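Side-chain contacts in putative adhesin (PDB 3LJY), which is of unknown function but is probably a lipoprotein taking part in cell adhesion: residues I152-D157 with I162-G167; G172-V177 with I182-L187. One frame throughout, in Å; residues are numbered along the deposited sequence.

Interaction 1 (I152-D157 with I162-G167)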
ATOM      1  N   ILE A 152       6.126   2.560 -12.189  1.00 46.05           N
ATOM      2  CA  ILE A 152       6.128   2.290 -10.742  1.00 44.83           C
ATOM      3  C   ILE A 152       6.862   3.434 -10.033  1.00 44.91           C
ATOM      4  O   ILE A 152       7.942   3.861 -10.455  1.00 42.67           O
ATOM      5  CB  ILE A 152       6.804   0.925 -10.391  1.00 46.29           C
ATOM      6  CG1 ILE A 152       6.941   0.722  -8.848  1.00 47.80           C
ATOM      7  CG2 ILE A 152       8.163   0.795 -11.059  1.00 44.61           C
ATOM      8  CD1 ILE A 152       5.596   0.541  -8.104  1.00 41.61           C
ATOM      9  N   GLU A 153       6.220   3.982  -9.014  1.00 45.74           N
ATOM     10  CA  GLU A 153       6.832   4.940  -8.108  1.00 47.48           C
ATOM     11  C   GLU A 153       6.743   4.429  -6.673  1.00 46.91           C
ATOM     12  O   GLU A 153       5.659   4.059  -6.234  1.00 47.07           O
ATOM     13  CB  GLU A 153       6.118   6.266  -8.203  1.00 48.51           C
ATOM     14  CG  GLU A 153       6.513   7.035  -9.410  1.00 54.76           C
ATOM     15  CD  GLU A 153       5.901   8.419  -9.454  1.00 60.58           C
ATOM     16  OE1 GLU A 153       5.595   8.973  -8.355  1.00 67.27           O
ATOM     17  OE2 GLU A 153       5.736   8.946 -10.601  1.00 65.53           O
ATOM     18  N   CYS A 154       7.890   4.350  -6.002  1.00 47.81           N
ATOM     19  CA  CYS A 154       7.998   3.927  -4.608  1.00 50.07           C
ATOM     20  C   CYS A 154       8.741   4.916  -3.755  1.00 50.18           C
ATOM     21  O   CYS A 154       9.895   5.205  -4.020  1.00 49.95           O
ATOM     22  CB  CYS A 154       8.829   2.681  -4.492  1.00 52.32           C
ATOM     23  SG  CYS A 154       7.978   1.275  -4.948  1.00 53.26           S
ATOM     24  N   ASP A 155       8.111   5.346  -2.675  1.00 50.14           N
ATOM     25  CA  ASP A 155       8.689   6.300  -1.759  1.00 49.98           C
ATOM     26  C   ASP A 155       8.661   5.791  -0.351  1.00 49.23           C
ATOM     27  O   ASP A 155       7.594   5.660   0.195  1.00 49.45           O
ATOM     28  CB  ASP A 155       7.821   7.555  -1.763  1.00 52.25           C
ATOM     29  CG  ASP A 155       8.487   8.685  -2.390  1.00 58.50           C
ATOM     30  OD1 ASP A 155       8.715   8.563  -3.618  1.00 65.14           O
ATOM     31  OD2 ASP A 155       8.843   9.652  -1.636  1.00 66.43           O
ATOM     32  N   ILE A 156       9.810   5.496   0.240  1.00 49.87           N
ATOM     33  CA  ILE A 156       9.873   5.149   1.665  1.00 49.56           C
ATOM     34  C   ILE A 156      10.433   6.330   2.395  1.00 50.32           C
ATOM     35  O   ILE A 156      11.587   6.697   2.207  1.00 48.23           O
ATOM     36  CB  ILE A 156      10.763   3.948   1.950  1.00 49.55           C
ATOM     37  CG1 ILE A 156      10.231   2.758   1.149  1.00 49.49           C
ATOM     38  CG2 ILE A 156      10.794   3.694   3.476  1.00 46.57           C
ATOM     39  CD1 ILE A 156      10.582   1.420   1.684  1.00 50.20           C
ATOM     40  N   ASP A 157       9.593   6.969   3.186  1.00 52.77           N
ATOM     41  CA  ASP A 157      10.036   8.084   4.035  1.00 55.64           C
ATOM     42  C   ASP A 157       9.983   7.718   5.517  1.00 56.48           C
ATOM     43  O   ASP A 157       9.990   8.588   6.336  1.00 59.30           O
ATOM     44  CB  ASP A 157       9.184   9.328   3.752  1.00 55.89           C
ATOM     45  CG  ASP A 157       8.938   9.537   2.250  1.00 59.37           C
ATOM     46  N   ILE A 162       8.561  -1.632   1.425  1.00 47.18           N
ATOM     47  CA  ILE A 162       7.721  -1.996   0.319  1.00 45.60           C
ATOM     48  C   ILE A 162       8.307  -3.253  -0.307  1.00 45.13           C
ATOM     49  O   ILE A 162       9.477  -3.244  -0.681  1.00 45.38           O
ATOM     50  CB  ILE A 162       7.619  -0.850  -0.735  1.00 46.86           C
ATOM     51  CG1 ILE A 162       6.822   0.352  -0.145  1.00 47.44           C
ATOM     52  CG2 ILE A 162       6.975  -1.349  -1.986  1.00 43.77           C
ATOM     53  CD1 ILE A 162       7.015   1.706  -0.866  1.00 45.14           C
ATOM     54  N   THR A 163       7.499  -4.333  -0.424  1.00 44.77           N
ATOM     55  CA  THR A 163       7.890  -5.543  -1.179  1.00 43.35           C
ATOM     56  C   THR A 163       7.073  -5.652  -2.460  1.00 43.58           C
ATOM     57  O   THR A 163       5.878  -5.485  -2.419  1.00 46.63           O
ATOM     58  CB  THR A 163       7.702  -6.811  -0.338  1.00 41.49           C
ATOM     59  OG1 THR A 163       8.508  -6.730   0.835  1.00 42.53           O
ATOM     60  CG2 THR A 163       8.079  -8.063  -1.128  1.00 40.80           C
ATOM     61  N   ILE A 164       7.720  -5.864  -3.598  1.00 44.59           N
ATOM     62  CA  ILE A 164       7.026  -6.181  -4.843  1.00 45.02           C
ATOM     63  C   ILE A 164       7.663  -7.462  -5.363  1.00 46.58           C
ATOM     64  O   ILE A 164       8.855  -7.467  -5.723  1.00 44.82           O
ATOM     65  CB  ILE A 164       7.105  -5.085  -5.952  1.00 45.44           C
ATOM     66  CG1 ILE A 164       6.723  -3.698  -5.415  1.00 44.89           C
ATOM     67  CG2 ILE A 164       6.180  -5.467  -7.137  1.00 41.97           C
ATOM     68  CD1 ILE A 164       6.943  -2.572  -6.418  1.00 44.03           C
ATOM     69  N   LYS A 165       6.859  -8.533  -5.380  1.00 46.34           N
ATOM     70  CA  LYS A 165       7.364  -9.885  -5.468  1.00 46.07           C
ATOM     71  C   LYS A 165       7.634 -10.320  -6.888  1.00 47.07           C
ATOM     72  O   LYS A 165       8.508 -11.149  -7.119  1.00 48.08           O
ATOM     73  CB  LYS A 165       6.366 -10.840  -4.856  1.00 45.43           C
ATOM     74  CG  LYS A 165       6.283 -10.736  -3.374  1.00 47.60           C
ATOM     75  CD  LYS A 165       5.329 -11.803  -2.803  1.00 45.79           C
ATOM     76  CE  LYS A 165       5.119 -11.598  -1.294  1.00 46.19           C
ATOM     77  NZ  LYS A 165       4.057 -12.473  -0.726  1.00 47.58           N
ATOM     78  N   LYS A 166       6.862  -9.803  -7.834  1.00 48.02           N
ATOM     79  CA  LYS A 166       7.034 -10.192  -9.206  1.00 50.66           C
ATOM     80  C   LYS A 166       6.324  -9.274 -10.192  1.00 47.34           C
ATOM     81  O   LYS A 166       5.451  -8.516  -9.832  1.00 44.45           O
ATOM     82  CB  LYS A 166       6.615 -11.663  -9.402  1.00 50.67           C
ATOM     83  CG  LYS A 166       5.226 -11.900  -9.882  1.00 57.07           C
ATOM     84  CD  LYS A 166       4.932 -13.422 -10.075  1.00 57.39           C
ATOM     85  CE  LYS A 166       3.432 -13.665 -10.186  1.00 62.24           C
ATOM     86  NZ  LYS A 166       2.989 -15.124 -10.143  1.00 66.29           N
ATOM     87  N   GLY A 167       6.721  -9.377 -11.453  1.00 46.88           N
ATOM     88  CA  GLY A 167       6.075  -8.639 -12.531  1.00 45.99           C
ATOM     89  C   GLY A 167       6.993  -7.779 -13.374  1.00 44.65           C
ATOM     90  O   GLY A 167       8.205  -8.015 -13.453  1.00 45.80           O
TER
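Strands 152-156 and 162-164 face each other with their axes 9.3 Å apart and their N-to-C directions at 152°, roughly antiparallel, too distant for backbone pairing; I156 and I162 are the residues in register. Inward side chains make the contact; branched isoleucines suit it because they are long enough to bridge the gap. At one end I152 and I164 meet tip to tip, CD1 to CD1 at 3.8 Å. A chi1 of 174° carries CG1 of I152 away from the backbone N, and a bent chi2 of 68° brings its CD1 to the I164 methyl. C154 is small enough to fit between two branched neighbours, its SG lying 4.1 Å from CG2 of I162 and 4.2 Å from CD1 of I164. The strands belong to different faces of a right-handed parallel beta-helix, whose coils stack strand on strand on the long faces, and these residues contribute to the apolar interior of one coil. Near the turn, I156 and I162 lie alongside, pointing opposite ways: CD1 of I156 comes to 3.7 Å from the backbone N of I162, while CD1 of I162 settles 3.9 Å from CG1 of I156. E153 points outward, its carboxylate salt-bridged to K131 and K151.

Interaction 2 (G172-V177 with I182-L187)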
ATOM      1  N   GLY A 172      10.625   3.106 -13.666  1.00 45.04           N
ATOM      2  CA  GLY A 172      10.537   3.112 -12.209  1.00 45.36           C
ATOM      3  C   GLY A 172      11.331   4.219 -11.575  1.00 45.03           C
ATOM      4  O   GLY A 172      12.388   4.510 -12.031  1.00 44.23           O
ATOM      5  N   ASP A 173      10.773   4.825 -10.526  0.50 46.70           N
ATOM      6  CA  ASP A 173      11.447   5.815  -9.689  0.50 47.58           C
ATOM      7  C   ASP A 173      11.300   5.353  -8.241  0.50 47.46           C
ATOM      8  O   ASP A 173      10.197   5.401  -7.689  0.50 47.18           O
ATOM      9  CB  ASP A 173      10.806   7.214  -9.858  0.50 48.89           C
ATOM     10  CG  ASP A 173      11.240   7.936 -11.145  0.50 50.84           C
ATOM     11  OD1 ASP A 173      12.361   7.691 -11.633  0.50 52.22           O
ATOM     12  OD2 ASP A 173      10.452   8.761 -11.669  0.50 53.61           O
ATOM     13  N   TYR A 174      12.393   4.888  -7.631  1.00 46.95           N
ATOM     14  CA  TYR A 174      12.367   4.454  -6.242  1.00 46.02           C
ATOM     15  C   TYR A 174      13.128   5.451  -5.383  1.00 44.65           C
ATOM     16  O   TYR A 174      14.192   5.891  -5.742  1.00 45.07           O
ATOM     17  CB  TYR A 174      13.040   3.099  -6.052  1.00 47.01           C
ATOM     18  CG  TYR A 174      12.512   1.876  -6.771  1.00 44.68           C
ATOM     19  CD1 TYR A 174      11.279   1.846  -7.427  1.00 47.92           C
ATOM     20  CD2 TYR A 174      13.274   0.709  -6.754  1.00 46.09           C
ATOM     21  CE1 TYR A 174      10.827   0.653  -8.088  1.00 45.58           C
ATOM     22  CE2 TYR A 174      12.853  -0.449  -7.388  1.00 47.12           C
ATOM     23  CZ  TYR A 174      11.632  -0.486  -8.048  1.00 46.50           C
ATOM     24  OH  TYR A 174      11.304  -1.666  -8.662  1.00 44.84           O
ATOM     25  N   SER A 175      12.604   5.753  -4.208  1.00 46.30           N
ATOM     26  CA  SER A 175      13.231   6.703  -3.291  1.00 47.57           C
ATOM     27  C   SER A 175      13.152   6.206  -1.855  1.00 46.62           C
ATOM     28  O   SER A 175      12.075   5.857  -1.383  1.00 45.77           O
ATOM     29  CB  SER A 175      12.526   8.048  -3.416  1.00 48.99           C
ATOM     30  OG  SER A 175      13.268   9.063  -2.790  1.00 54.00           O
ATOM     31  N   ILE A 176      14.292   6.142  -1.164  1.00 46.22           N
ATOM     32  CA  ILE A 176      14.306   5.842   0.276  1.00 45.36           C
ATOM     33  C   ILE A 176      15.024   6.977   1.008  1.00 47.87           C
ATOM     34  O   ILE A 176      16.214   7.225   0.773  1.00 46.38           O
ATOM     35  CB  ILE A 176      14.990   4.482   0.650  1.00 45.79           C
ATOM     36  CG1 ILE A 176      14.400   3.292  -0.123  1.00 43.68           C
ATOM     37  CG2 ILE A 176      14.913   4.270   2.181  1.00 43.42           C
ATOM     38  CD1 ILE A 176      15.090   1.875   0.142  1.00 42.04           C
ATOM     39  N   VAL A 177      14.280   7.676   1.866  1.00 50.22           N
ATOM     40  CA  VAL A 177      14.780   8.823   2.621  1.00 52.15           C
ATOM     41  C   VAL A 177      15.007   8.441   4.088  1.00 54.39           C
ATOM     42  O   VAL A 177      15.841   9.034   4.797  1.00 55.39           O
ATOM     43  CB  VAL A 177      13.836  10.032   2.498  1.00 52.24           C
ATOM     44  CG1 VAL A 177      14.237  11.177   3.471  1.00 54.69           C
ATOM     45  CG2 VAL A 177      13.848  10.544   1.075  1.00 48.62           C
ATOM     46  N   ILE A 182      13.260  -1.350   0.296  1.00 46.87           N
ATOM     47  CA  ILE A 182      12.499  -1.706  -0.885  1.00 45.10           C
ATOM     48  C   ILE A 182      13.016  -3.072  -1.291  1.00 45.80           C
ATOM     49  O   ILE A 182      14.217  -3.238  -1.519  1.00 44.82           O
ATOM     50  CB  ILE A 182      12.696  -0.730  -2.039  1.00 44.75           C
ATOM     51  CG1 ILE A 182      11.911   0.560  -1.769  1.00 46.27           C
ATOM     52  CG2 ILE A 182      12.214  -1.365  -3.391  1.00 45.32           C
ATOM     53  CD1 ILE A 182      12.257   1.745  -2.752  1.00 43.64           C
ATOM     54  N   HIS A 183      12.106  -4.050  -1.341  1.00 45.17           N
ATOM     55  CA  HIS A 183      12.421  -5.417  -1.786  1.00 45.86           C
ATOM     56  C   HIS A 183      11.747  -5.679  -3.117  1.00 44.65           C
ATOM     57  O   HIS A 183      10.595  -6.108  -3.144  1.00 46.60           O
ATOM     58  CB  HIS A 183      11.959  -6.447  -0.756  1.00 44.83           C
ATOM     59  CG  HIS A 183      12.686  -6.356   0.539  1.00 45.23           C
ATOM     60  ND1 HIS A 183      13.990  -6.771   0.689  1.00 48.34           N
ATOM     61  CD2 HIS A 183      12.297  -5.888   1.744  1.00 45.69           C
ATOM     62  CE1 HIS A 183      14.379  -6.558   1.931  1.00 47.62           C
ATOM     63  NE2 HIS A 183      13.364  -6.042   2.598  1.00 49.12           N
ATOM     64  N   ALA A 184      12.443  -5.383  -4.205  1.00 44.95           N
ATOM     65  CA  ALA A 184      11.859  -5.454  -5.541  1.00 45.21           C
ATOM     66  C   ALA A 184      12.768  -6.166  -6.538  1.00 45.50           C
ATOM     67  O   ALA A 184      12.814  -5.789  -7.732  1.00 46.29           O
ATOM     68  CB  ALA A 184      11.502  -4.081  -6.028  1.00 41.71           C
ATOM     69  N   PHE A 185      13.490  -7.180  -6.049  1.00 45.14           N
ATOM     70  CA  PHE A 185      14.299  -8.047  -6.903  1.00 45.24           C
ATOM     71  C   PHE A 185      13.462  -8.707  -8.018  1.00 46.26           C
ATOM     72  O   PHE A 185      13.965  -8.933  -9.121  1.00 47.03           O
ATOM     73  CB  PHE A 185      14.976  -9.178  -6.097  1.00 44.71           C
ATOM     74  CG  PHE A 185      16.318  -8.827  -5.513  1.00 46.28           C
ATOM     75  CD1 PHE A 185      17.209  -7.986  -6.172  1.00 47.01           C
ATOM     76  CD2 PHE A 185      16.719  -9.383  -4.304  1.00 46.37           C
ATOM     77  CE1 PHE A 185      18.448  -7.679  -5.614  1.00 46.21           C
ATOM     78  CE2 PHE A 185      17.961  -9.079  -3.755  1.00 44.39           C
ATOM     79  CZ  PHE A 185      18.822  -8.232  -4.417  1.00 44.24           C
ATOM     80  N   GLY A 186      12.210  -9.052  -7.703  1.00 46.73           N
ATOM     81  CA  GLY A 186      11.323  -9.738  -8.638  1.00 46.70           C
ATOM     82  C   GLY A 186      10.563  -8.850  -9.627  1.00 47.79           C
ATOM     83  O   GLY A 186       9.925  -9.352 -10.575  1.00 48.35           O
ATOM     84  N   LEU A 187      10.598  -7.536  -9.428  1.00 47.39           N
ATOM     85  CA  LEU A 187      10.044  -6.604 -10.414  1.00 46.44           C
ATOM     86  C   LEU A 187      11.106  -6.143 -11.426  1.00 46.63           C
ATOM     87  O   LEU A 187      12.001  -5.342 -11.122  1.00 47.37           O
ATOM     88  CB  LEU A 187       9.439  -5.393  -9.717  1.00 47.00           C
ATOM     89  CG  LEU A 187       8.667  -4.378 -10.575  1.00 46.03           C
ATOM     90  CD1 LEU A 187       7.419  -4.976 -11.092  1.00 41.98           C
ATOM     91  CD2 LEU A 187       8.393  -3.125  -9.790  1.00 41.36           C
TER
HETATM   92  O   HOH W   1      12.835  -3.675  -9.180  1.00 31.19           O
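The ring of Y174 reaches across the interior to the segment 182-187, with methyl groups set obliquely about it and a water in its plane at the hydroxyl edge. CD1 of I182 lies 4.0 Å from CG at the root of the ring, and CB of A184 lies 4.1 Å from CE2 farther out. This is the inside of a coil in a parallel beta-helix, where strands 172-176 and 182-184 form different faces and a large aromatic side chain can span the gap between them. Y174 has its CG anti to the carbonyl carbon (chi1 -60°), which directs the ring toward A184 and the corner at 185-187. A184 suits this place because a single methyl leaves room for the phenol, whose OH is 3.6 Å from the alanine CB. L187 crosses the end of the tyrosine, CD2 lying 3.4 Å from that OH. Closer to the other turn, I176 and I182 interlock as two branched chains running past each other, with CG1 of I176 3.7 Å from CD1 of I182. The same I182 methyl also packs on CB of Y174, so one delta carbon touches both Y174 and I176. A type I turn from A184 to L187, closed by L187 N to A184 O, places the carbonyls of these two residues within reach of one water. That water accepts a hydrogen bond from Y174 OH at 2.6 Å and donates to A184 O and L187 O, linking the buried hydroxyl to the backbone of the corner.

In the fold
Interactions 1 and 2 are equivalent contacts in successive coils of the beta-helix, their centres about 5 Å apart. Strands 151-156 and 172-176 are parallel neighbours on one face, as are 161-164 and 181-184 on another. Backbone bonding probably joins the first pair, with C154 O 2.8 Å from S175 N and I156 N 2.8 Å from S175 O. Inside, the layers stack: Y174 rests on I152 and C154, I182 touches C154 and I156, and L187 packs against I152 and I164. I156 and I176 occupy matching places, whereas C154 is succeeded by the much larger Y174. The partners change accordingly: C154 faces I164 in interaction 1, while Y174 faces the smaller A184 in interaction 2.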